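Long-range contacts in FG41 Malonate Semialdehyde Decarboxylase (Coryneform bacterium, PDB 3MLC), which belongs to the tautomerase superfamily of beta-alpha-beta proteins and assembles as a trimer: residues L2-L7 against H69-A74; D21-A26 against R38-T43; V28-I33 against Q82-A87. One frame throughout, in Å; residues are numbered along the deposited sequence.

Contact 1: L2-L7 against H69-A74; sequences LIRIDL and HVFTQA. With PR6 (3-chloro-3-oxopropanoic acid), chain F.
Leu2, Ile3 and Arg4 pair antiparallel with Phe71, Val70 and His69, joining the two inner strands of the four-stranded mixed sheet, 2-8 and 66-73, in the buried heart of the subunit. The axes of the two short strand segments approach to 4.9 Å, their N-to-C directions 173° apart. Leu2-Phe71 and Arg4-His69 are hydrogen-bonded pairs: Phe71 N is 2.8 Å from Leu2 O, and Arg4 N is 3.0 Å from His69 O. Ile3-Val70 between them is non-hydrogen-bonded. Ile3 and Val70 point the same way, toward helix 14-31, and Ile3 CD1 lies 3.7 Å from Val70 CG1. On the face of Leu2, Arg4, His69 and Phe71, the extended Arg4 chain lays CD 3.5 Å from Phe71 CE2, its guanidinium nearly perpendicular (84°) to the ring. Arg4 NH1 then forms a salt bridge with Asp6 of the second subunit, whose His69 meets Phe71 edge-to-face. Beyond the ladder, strand 66-73 reaches bound 3-chloro-3-oxopropanoic acid: Thr72 OG1 and Gln73 N each donate to OAM at 2.9 Å, and Gln73 NE2 adds a weak bond to OAL; Tyr123 OH also bonds the ligand. Two donors on OAM and a weak third on OAL suggest that the strand end helps to set the rotation of the ligand's carboxylate, and would probably stabilise negative charge there.

Contact 2: D21-A26 against R38-T43; sequences DAVHDA and RFQILT
Arg38 sends CG away from its own nitrogen (chi1 -179°) and stays extended as far as NE, while His24 takes the same first rotamer; together these lay the arginine methylenes over one face of the imidazole. The two belong to a beta-alpha-beta unit made of strand 2-8, helix 14-31 and strand 39-45, and the contact fastens the helix to the start of its second strand. Coverage of the ring is direct: Arg38 CD sits 3.7 Å from the centroid of the His24 ring and only 12° off the normal, a CH-pi contact over the middle of one face. Arg38 CB adds to that face, 3.4 Å from His24 CE1. Guanidinium and imidazole planes are not far from parallel, but displaced, with the methylene groups rather than the charged end above the ring.

One turn earlier in the helix, Asp21 receives that end. Its OD2 takes both terminal nitrogens, with Arg38 NH2 at 2.8 Å and NH1 at 3.1 Å, in a salt bridge made end-on to one oxygen. The carboxylate and guanidinium planes are 80° apart, yet OD2 stays in the guanidinium plane. OD2 also forms a salt bridge with Arg17, so two arginines converge on it and would be expected to favour its ionised state.

Gln40 comes in beside His24, its NE2 lying 3.4 Å from His24 CB and donating to Ala20 O. The histidine is anchored at its other nitrogen, NE2, by Ala35 O. A water bridges the two side chains, accepting from Gln40 NE2 at 2.6 Å and hydrogen-bonded to His24 ND1 at 2.9 Å.

Contact 3: V28-I33 against Q82-A87; sequences VEVLAI and QRVFAA
Val30 meets Val84 at about a right angle, with Val30 CG2 3.8 Å from Val84 CG2, at the place where the C-terminal end of helix 14-31 packs against helix 78-92. Around this crossing the other side chains take distinct attitudes. Val30 and Arg83 slide past each other in opposite senses: Arg83 CB touches Val30 CG2 at 3.8 Å, and the arginine chain, bent at chi3 (49°), folds back so that the same methyl stands 3.9 Å above the guanidinium plane of Arg83, over its centre. The other branch, Val30 CG1, reaches Ala87 CB at 4.1 Å, one helical turn on from Arg83. Val30 thus fits against three residues of one helix face, although its chi1 of 29° is well away from a staggered value.

Leu31 approaches Val84 obliquely from the more buried side. Its CD1 comes to 3.3 Å from Val84 CG2, closer than methyl groups usually pack. Inward from this point Val84 continues onto Leu27 and Ala87 onto Ala26, so the helix pair is held along more than one turn.

No direct hydrogen bond crosses the contact. A water bridges it instead on the exposed side, beside Arg83, accepting from Arg83 NH2 at 2.8 Å and donating to Glu29 O at 3.1 Å. Apolar methyls therefore carry the join between the helices, while the exposed arginine covers part of Val30 with its flat face and offers NH2, in the guanidinium plane, to this water, in a pose that a crystal neighbour may influence.

From the N terminus, strand 2-8 supplies the first half of contact 1, and helix 14-31 then gives one half each to contact 2 and, further along, contact 3. Strand 39-45 closes contact 2, the shortest of the three loops, before strand 66-73 closes contact 1 around it. Helix 78-92 closes contact 3 last, so that contact 3 crosses both others. Contacts 1 and 2 meet directly in the sheet, where Leu7 N lies 2.8 Å from Thr43 O, a probable hydrogen bond. Contacts 2 and 3 share helix 14-31 and touch through Ala26 and Ala87. Together they bind three strands and two helices into one subunit.

Contact 1: L2-L7 against H69-A74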
loop_
_atom_site.group_PDB
_atom_site.type_symbol
_atom_site.label_atom_id
_atom_site.label_comp_id
_atom_site.label_asym_id
_atom_site.label_seq_id
_atom_site.Cartn_x
_atom_site.Cartn_y
_atom_site.Cartn_z
ATOM N N LEU A 2 8.384 -4.795 4.736
ATOM C CA LEU A 2 7.648 -5.159 3.528
ATOM C C LEU A 2 7.849 -4.095 2.455
ATOM O O LEU A 2 7.569 -2.915 2.680
ATOM C CB LEU A 2 6.157 -5.356 3.830
ATOM C CG LEU A 2 5.227 -5.718 2.665
ATOM C CD1 LEU A 2 5.520 -7.115 2.114
ATOM C CD2 LEU A 2 3.771 -5.602 3.090
ATOM N N ILE A 3 8.333 -4.486 1.242
ATOM C CA ILE A 3 8.623 -3.589 0.136
ATOM C C ILE A 3 7.661 -3.826 -1.013
ATOM O O ILE A 3 7.512 -4.949 -1.491
ATOM C CB ILE A 3 10.112 -3.710 -0.402
ATOM C CG1 ILE A 3 11.134 -3.837 0.735
ATOM C CG2 ILE A 3 10.472 -2.562 -1.346
ATOM C CD1 ILE A 3 11.010 -2.777 1.828
ATOM N N ARG A 4 7.021 -2.745 -1.456
ATOM C CA ARG A 4 6.211 -2.794 -2.648
ATOM C C ARG A 4 6.950 -2.056 -3.736
ATOM O O ARG A 4 7.208 -0.852 -3.633
ATOM C CB ARG A 4 4.816 -2.186 -2.396
ATOM C CG ARG A 4 3.962 -3.035 -1.491
ATOM C CD ARG A 4 2.727 -2.302 -1.003
ATOM N NE ARG A 4 2.020 -3.098 0.003
ATOM C CZ ARG A 4 1.012 -3.943 -0.255
ATOM N NH1 ARG A 4 0.586 -4.089 -1.507
ATOM N NH2 ARG A 4 0.433 -4.648 0.744
ATOM N N ILE A 5 7.329 -2.790 -4.773
ATOM C CA ILE A 5 8.027 -2.189 -5.895
ATOM C C ILE A 5 7.040 -2.141 -7.039
ATOM O O ILE A 5 6.621 -3.180 -7.556
ATOM C CB ILE A 5 9.289 -3.010 -6.316
ATOM C CG1 ILE A 5 10.318 -3.039 -5.174
ATOM C CG2 ILE A 5 9.898 -2.445 -7.618
ATOM C CD1 ILE A 5 11.104 -4.340 -5.054
ATOM N N ASP A 6 6.667 -0.942 -7.450
ATOM C CA ASP A 6 5.775 -0.819 -8.586
ATOM C C ASP A 6 6.518 -0.213 -9.752
ATOM O O ASP A 6 7.098 0.862 -9.637
ATOM C CB ASP A 6 4.534 -0.001 -8.235
ATOM C CG ASP A 6 3.558 -0.772 -7.381
ATOM O OD1 ASP A 6 2.496 -1.194 -7.899
ATOM O OD2 ASP A 6 3.834 -0.928 -6.180
ATOM N N LEU A 7 6.517 -0.925 -10.873
ATOM C CA LEU A 7 7.285 -0.530 -12.040
ATOM C C LEU A 7 6.483 -0.754 -13.322
ATOM O O LEU A 7 5.325 -1.179 -13.282
ATOM C CB LEU A 7 8.664 -1.232 -12.070
ATOM C CG LEU A 7 8.835 -2.757 -12.041
ATOM C CD1 LEU A 7 10.297 -3.086 -12.145
ATOM C CD2 LEU A 7 8.298 -3.365 -10.776
ATOM N N HIS A 69 8.166 1.528 -2.178
ATOM C CA HIS A 69 7.481 1.990 -0.974
ATOM C C HIS A 69 7.864 1.020 0.113
ATOM O O HIS A 69 7.528 -0.150 0.038
ATOM C CB HIS A 69 5.973 1.943 -1.212
ATOM C CG HIS A 69 5.145 2.687 -0.213
ATOM N ND1 HIS A 69 5.622 3.127 1.011
ATOM C CD2 HIS A 69 3.830 3.008 -0.238
ATOM C CE1 HIS A 69 4.643 3.714 1.675
ATOM N NE2 HIS A 69 3.547 3.657 0.938
ATOM N N VAL A 70 8.576 1.523 1.113
ATOM C CA VAL A 70 9.105 0.717 2.200
ATOM C C VAL A 70 8.183 0.811 3.422
ATOM O O VAL A 70 8.000 1.889 3.987
ATOM C CB VAL A 70 10.562 1.211 2.595
ATOM C CG1 VAL A 70 11.173 0.370 3.731
ATOM C CG2 VAL A 70 11.478 1.222 1.392
ATOM N N PHE A 71 7.608 -0.316 3.831
ATOM C CA PHE A 71 6.869 -0.382 5.092
ATOM C C PHE A 71 7.741 -1.027 6.173
ATOM O O PHE A 71 8.139 -2.203 6.069
ATOM C CB PHE A 71 5.548 -1.135 4.937
ATOM C CG PHE A 71 4.617 -0.531 3.920
ATOM C CD1 PHE A 71 3.645 0.393 4.307
ATOM C CD2 PHE A 71 4.702 -0.891 2.586
ATOM C CE1 PHE A 71 2.763 0.939 3.382
ATOM C CE2 PHE A 71 3.818 -0.343 1.640
ATOM C CZ PHE A 71 2.847 0.562 2.041
ATOM N N THR A 72 8.028 -0.283 7.221
ATOM C CA THR A 72 9.040 -0.680 8.178
ATOM C C THR A 72 8.827 -0.165 9.576
ATOM O O THR A 72 8.235 0.841 9.757
ATOM C CB THR A 72 10.426 -0.398 7.666
ATOM O OG1 THR A 72 11.343 -1.327 8.224
ATOM C CG2 THR A 72 10.823 0.950 7.990
ATOM N N GLN A 73 9.249 -0.936 10.558
ATOM C CA GLN A 73 9.400 -0.517 11.943
ATOM C C GLN A 73 9.860 0.920 12.072
ATOM O O GLN A 73 10.803 1.304 11.458
ATOM C CB GLN A 73 10.425 -1.419 12.615
ATOM C CG GLN A 73 9.899 -2.258 13.660
ATOM C CD GLN A 73 10.863 -3.287 14.119
ATOM O OE1 GLN A 73 11.759 -3.021 14.893
ATOM N NE2 GLN A 73 10.666 -4.480 13.675
ATOM N N ALA A 74 9.190 1.691 12.906
ATOM C CA ALA A 74 9.689 2.982 13.370
ATOM C C ALA A 74 10.960 2.709 14.160
ATOM O O ALA A 74 11.076 1.680 14.869
ATOM C CB ALA A 74 8.650 3.672 14.262
HETATM C CAH PR6 F . 10.768 -5.955 8.227
HETATM O OAI PR6 F . 11.538 -6.690 8.772
HETATM C CAJ PR6 F . 9.488 -5.585 8.911
HETATM C CAK PR6 F . 9.892 -4.651 10.047
HETATM O OAL PR6 F . 9.964 -5.133 11.148
HETATM O OAM PR6 F . 10.233 -3.521 9.761
#

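Contact 2: D21-A26 against R38-T43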
loop_
_atom_site.group_PDB
_atom_site.type_symbol
_atom_site.label_atom_id
_atom_site.label_comp_id
_atom_site.label_asym_id
_atom_site.label_seq_id
_atom_site.Cartn_x
_atom_site.Cartn_y
_atom_site.Cartn_z
ATOM N N ASP A 21 16.479 -7.615 -6.195
ATOM C CA ASP A 21 17.790 -7.915 -5.601
ATOM C C ASP A 21 18.567 -6.698 -5.102
ATOM O O ASP A 21 19.052 -6.694 -3.966
ATOM C CB ASP A 21 18.635 -8.728 -6.587
ATOM C CG ASP A 21 18.081 -10.129 -6.807
ATOM O OD1 ASP A 21 18.472 -10.759 -7.800
ATOM O OD2 ASP A 21 17.239 -10.597 -6.002
ATOM N N ALA A 22 18.682 -5.681 -5.957
ATOM C CA ALA A 22 19.368 -4.431 -5.639
ATOM C C ALA A 22 18.749 -3.668 -4.464
ATOM O O ALA A 22 19.463 -3.260 -3.538
ATOM C CB ALA A 22 19.472 -3.546 -6.894
ATOM N N VAL A 23 17.420 -3.516 -4.476
ATOM C CA VAL A 23 16.675 -2.844 -3.392
ATOM C C VAL A 23 16.928 -3.575 -2.093
ATOM O O VAL A 23 17.110 -2.948 -1.060
ATOM C CB VAL A 23 15.120 -2.755 -3.680
ATOM C CG1 VAL A 23 14.320 -2.296 -2.425
ATOM C CG2 VAL A 23 14.837 -1.830 -4.861
ATOM N N HIS A 24 16.979 -4.903 -2.166
ATOM C CA HIS A 24 17.169 -5.747 -0.994
ATOM C C HIS A 24 18.604 -5.761 -0.489
ATOM O O HIS A 24 18.843 -5.710 0.724
ATOM C CB HIS A 24 16.706 -7.190 -1.255
ATOM C CG HIS A 24 16.903 -8.092 -0.073
ATOM N ND1 HIS A 24 16.232 -7.906 1.119
ATOM C CD2 HIS A 24 17.710 -9.163 0.113
ATOM C CE1 HIS A 24 16.631 -8.813 1.994
ATOM N NE2 HIS A 24 17.511 -9.600 1.402
ATOM N N ASP A 25 19.557 -5.872 -1.408
ATOM C CA ASP A 25 20.987 -5.803 -1.033
ATOM C C ASP A 25 21.246 -4.503 -0.293
ATOM O O ASP A 25 21.959 -4.492 0.708
ATOM C CB ASP A 25 21.936 -5.893 -2.254
ATOM C CG ASP A 25 21.831 -7.224 -3.006
ATOM O OD1 ASP A 25 21.590 -8.271 -2.360
ATOM O OD2 ASP A 25 21.990 -7.219 -4.268
ATOM N N ALA A 26 20.652 -3.418 -0.794
ATOM C CA ALA A 26 20.863 -2.096 -0.246
ATOM C C ALA A 26 20.302 -1.963 1.182
ATOM O O ALA A 26 20.960 -1.364 2.033
ATOM C CB ALA A 26 20.303 -1.022 -1.174
ATOM N N ARG A 38 13.499 -10.770 3.926
ATOM C CA ARG A 38 13.182 -10.324 2.581
ATOM C C ARG A 38 11.736 -10.594 2.207
ATOM O O ARG A 38 11.338 -11.775 2.034
ATOM C CB ARG A 38 14.081 -11.027 1.569
ATOM C CG ARG A 38 13.808 -10.569 0.166
ATOM C CD ARG A 38 14.826 -11.166 -0.776
ATOM N NE ARG A 38 14.580 -10.653 -2.091
ATOM C CZ ARG A 38 15.376 -10.808 -3.153
ATOM N NH1 ARG A 38 16.525 -11.485 -3.071
ATOM N NH2 ARG A 38 15.013 -10.251 -4.309
ATOM N N PHE A 39 10.981 -9.504 2.052
ATOM C CA PHE A 39 9.543 -9.508 1.752
ATOM C C PHE A 39 9.205 -8.398 0.776
ATOM O O PHE A 39 9.251 -7.223 1.133
ATOM C CB PHE A 39 8.723 -9.373 3.051
ATOM C CG PHE A 39 9.189 -10.299 4.107
ATOM C CD1 PHE A 39 10.170 -9.891 5.036
ATOM C CD2 PHE A 39 8.766 -11.627 4.109
ATOM C CE1 PHE A 39 10.643 -10.767 6.002
ATOM C CE2 PHE A 39 9.244 -12.509 5.060
ATOM C CZ PHE A 39 10.195 -12.086 6.007
ATOM N N GLN A 40 8.850 -8.788 -0.453
ATOM C CA GLN A 40 8.706 -7.870 -1.563
ATOM C C GLN A 40 7.553 -8.273 -2.460
ATOM O O GLN A 40 7.350 -9.445 -2.734
ATOM C CB GLN A 40 10.004 -7.814 -2.412
ATOM C CG GLN A 40 11.297 -7.573 -1.594
ATOM C CD GLN A 40 12.526 -7.300 -2.445
ATOM O OE1 GLN A 40 12.676 -7.838 -3.544
ATOM N NE2 GLN A 40 13.421 -6.464 -1.931
ATOM N N ILE A 41 6.794 -7.279 -2.916
ATOM C CA ILE A 41 5.739 -7.496 -3.899
ATOM C C ILE A 41 6.070 -6.645 -5.121
ATOM O O ILE A 41 5.962 -5.422 -5.076
ATOM C CB ILE A 41 4.299 -7.159 -3.339
ATOM C CG1 ILE A 41 3.953 -8.048 -2.125
ATOM C CG2 ILE A 41 3.253 -7.322 -4.433
ATOM C CD1 ILE A 41 2.797 -7.542 -1.216
ATOM N N LEU A 42 6.435 -7.308 -6.216
ATOM C CA LEU A 42 6.730 -6.646 -7.481
ATOM C C LEU A 42 5.491 -6.511 -8.324
ATOM O O LEU A 42 4.888 -7.523 -8.686
ATOM C CB LEU A 42 7.733 -7.471 -8.268
ATOM C CG LEU A 42 9.204 -7.190 -8.043
ATOM C CD1 LEU A 42 10.031 -8.452 -8.367
ATOM C CD2 LEU A 42 9.625 -6.021 -8.916
ATOM N N THR A 43 5.092 -5.279 -8.650
ATOM C CA THR A 43 3.943 -5.102 -9.553
ATOM C C THR A 43 4.303 -4.272 -10.782
ATOM O O THR A 43 4.933 -3.216 -10.671
ATOM C CB THR A 43 2.716 -4.536 -8.827
ATOM O OG1 THR A 43 2.568 -5.199 -7.560
ATOM C CG2 THR A 43 1.464 -4.753 -9.661
HETATM O O HOH W 1 13.917 -6.250 0.597
#

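Contact 3: V28-I33 against Q82-A87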
loop_
_atom_site.group_PDB
_atom_site.type_symbol
_atom_site.label_atom_id
_atom_site.label_comp_id
_atom_site.label_asym_id
_atom_site.label_seq_id
_atom_site.Cartn_x
_atom_site.Cartn_y
_atom_site.Cartn_z
ATOM N N VAL A 28 19.860 -4.468 3.287
ATOM C CA VAL A 28 20.743 -5.279 4.126
ATOM C C VAL A 28 22.006 -4.465 4.460
ATOM O O VAL A 28 22.409 -4.398 5.625
ATOM C CB VAL A 28 21.054 -6.675 3.491
ATOM C CG1 VAL A 28 22.069 -7.461 4.331
ATOM C CG2 VAL A 28 19.756 -7.494 3.351
ATOM N N GLU A 29 22.587 -3.809 3.454
ATOM C CA GLU A 29 23.735 -2.935 3.675
ATOM C C GLU A 29 23.532 -1.872 4.750
ATOM O O GLU A 29 24.287 -1.821 5.722
ATOM C CB GLU A 29 24.142 -2.219 2.391
ATOM C CG GLU A 29 24.906 -3.048 1.379
ATOM C CD GLU A 29 25.643 -2.165 0.382
ATOM O OE1 GLU A 29 25.859 -2.609 -0.774
ATOM O OE2 GLU A 29 25.994 -1.024 0.763
ATOM N N VAL A 30 22.541 -0.993 4.572
ATOM C CA VAL A 30 22.368 0.120 5.527
ATOM C C VAL A 30 21.587 -0.242 6.795
ATOM O O VAL A 30 21.942 0.188 7.894
ATOM C CB VAL A 30 21.909 1.455 4.834
ATOM C CG1 VAL A 30 21.102 1.182 3.587
ATOM C CG2 VAL A 30 21.169 2.391 5.799
ATOM N N LEU A 31 20.541 -1.048 6.674
ATOM C CA LEU A 31 19.751 -1.385 7.865
ATOM C C LEU A 31 20.411 -2.476 8.715
ATOM O O LEU A 31 20.069 -2.640 9.883
ATOM C CB LEU A 31 18.315 -1.764 7.492
ATOM C CG LEU A 31 17.277 -0.659 7.230
ATOM C CD1 LEU A 31 17.376 -0.167 5.808
ATOM C CD2 LEU A 31 15.865 -1.158 7.478
ATOM N N ALA A 32 21.352 -3.214 8.117
ATOM C CA ALA A 32 21.998 -4.375 8.730
ATOM C C ALA A 32 20.943 -5.397 9.124
ATOM O O ALA A 32 21.008 -6.066 10.168
ATOM C CB ALA A 32 22.857 -3.970 9.918
ATOM N N ILE A 33 19.968 -5.508 8.275
ATOM C CA ILE A 33 18.894 -6.414 8.471
ATOM C C ILE A 33 19.296 -7.803 7.998
ATOM O O ILE A 33 20.096 -7.928 7.094
ATOM C CB ILE A 33 17.667 -5.823 7.818
ATOM C CG1 ILE A 33 16.544 -5.678 8.810
ATOM C CG2 ILE A 33 17.370 -6.345 6.458
ATOM C CD1 ILE A 33 15.342 -5.114 8.238
ATOM N N GLN A 82 18.236 8.574 4.823
ATOM C CA GLN A 82 19.028 9.210 3.745
ATOM C C GLN A 82 20.053 8.256 3.110
ATOM O O GLN A 82 20.253 8.265 1.887
ATOM C CB GLN A 82 19.768 10.451 4.260
ATOM C CG GLN A 82 18.895 11.627 4.602
ATOM C CD GLN A 82 19.714 12.861 4.917
ATOM O OE1 GLN A 82 20.021 13.154 6.088
ATOM N NE2 GLN A 82 20.090 13.591 3.870
ATOM N N ARG A 83 20.708 7.455 3.950
ATOM C CA ARG A 83 21.605 6.383 3.472
ATOM C C ARG A 83 20.864 5.279 2.726
ATOM O O ARG A 83 21.411 4.725 1.758
ATOM C CB ARG A 83 22.459 5.802 4.616
ATOM C CG ARG A 83 23.424 6.815 5.275
ATOM C CD ARG A 83 24.134 6.283 6.554
ATOM N NE ARG A 83 24.747 4.958 6.364
ATOM C CZ ARG A 83 24.584 3.908 7.178
ATOM N NH1 ARG A 83 23.855 4.010 8.291
ATOM N NH2 ARG A 83 25.171 2.751 6.883
ATOM N N VAL A 84 19.631 4.959 3.155
ATOM C CA VAL A 84 18.767 4.003 2.423
ATOM C C VAL A 84 18.429 4.514 1.035
ATOM O O VAL A 84 18.561 3.773 0.063
ATOM C CB VAL A 84 17.441 3.614 3.172
ATOM C CG1 VAL A 84 16.482 2.856 2.234
ATOM C CG2 VAL A 84 17.716 2.768 4.378
ATOM N N PHE A 85 18.034 5.782 0.928
ATOM C CA PHE A 85 17.666 6.373 -0.377
ATOM C C PHE A 85 18.835 6.349 -1.364
ATOM O O PHE A 85 18.658 6.082 -2.567
ATOM C CB PHE A 85 17.162 7.816 -0.229
ATOM C CG PHE A 85 15.946 7.988 0.663
ATOM C CD1 PHE A 85 14.900 7.038 0.681
ATOM C CD2 PHE A 85 15.821 9.134 1.456
ATOM C CE1 PHE A 85 13.786 7.212 1.501
ATOM C CE2 PHE A 85 14.680 9.321 2.287
ATOM C CZ PHE A 85 13.668 8.350 2.305
ATOM N N ALA A 86 20.026 6.662 -0.849
ATOM C CA ALA A 86 21.263 6.705 -1.660
ATOM C C ALA A 86 21.689 5.324 -2.105
ATOM O O ALA A 86 21.972 5.127 -3.287
ATOM C CB ALA A 86 22.404 7.386 -0.896
ATOM N N ALA A 87 21.736 4.379 -1.159
ATOM C CA ALA A 87 22.186 3.017 -1.458
ATOM C C ALA A 87 21.300 2.324 -2.491
ATOM O O ALA A 87 21.818 1.683 -3.397
ATOM C CB ALA A 87 22.302 2.181 -0.197
HETATM O O HOH W 2 25.838 0.096 7.531
#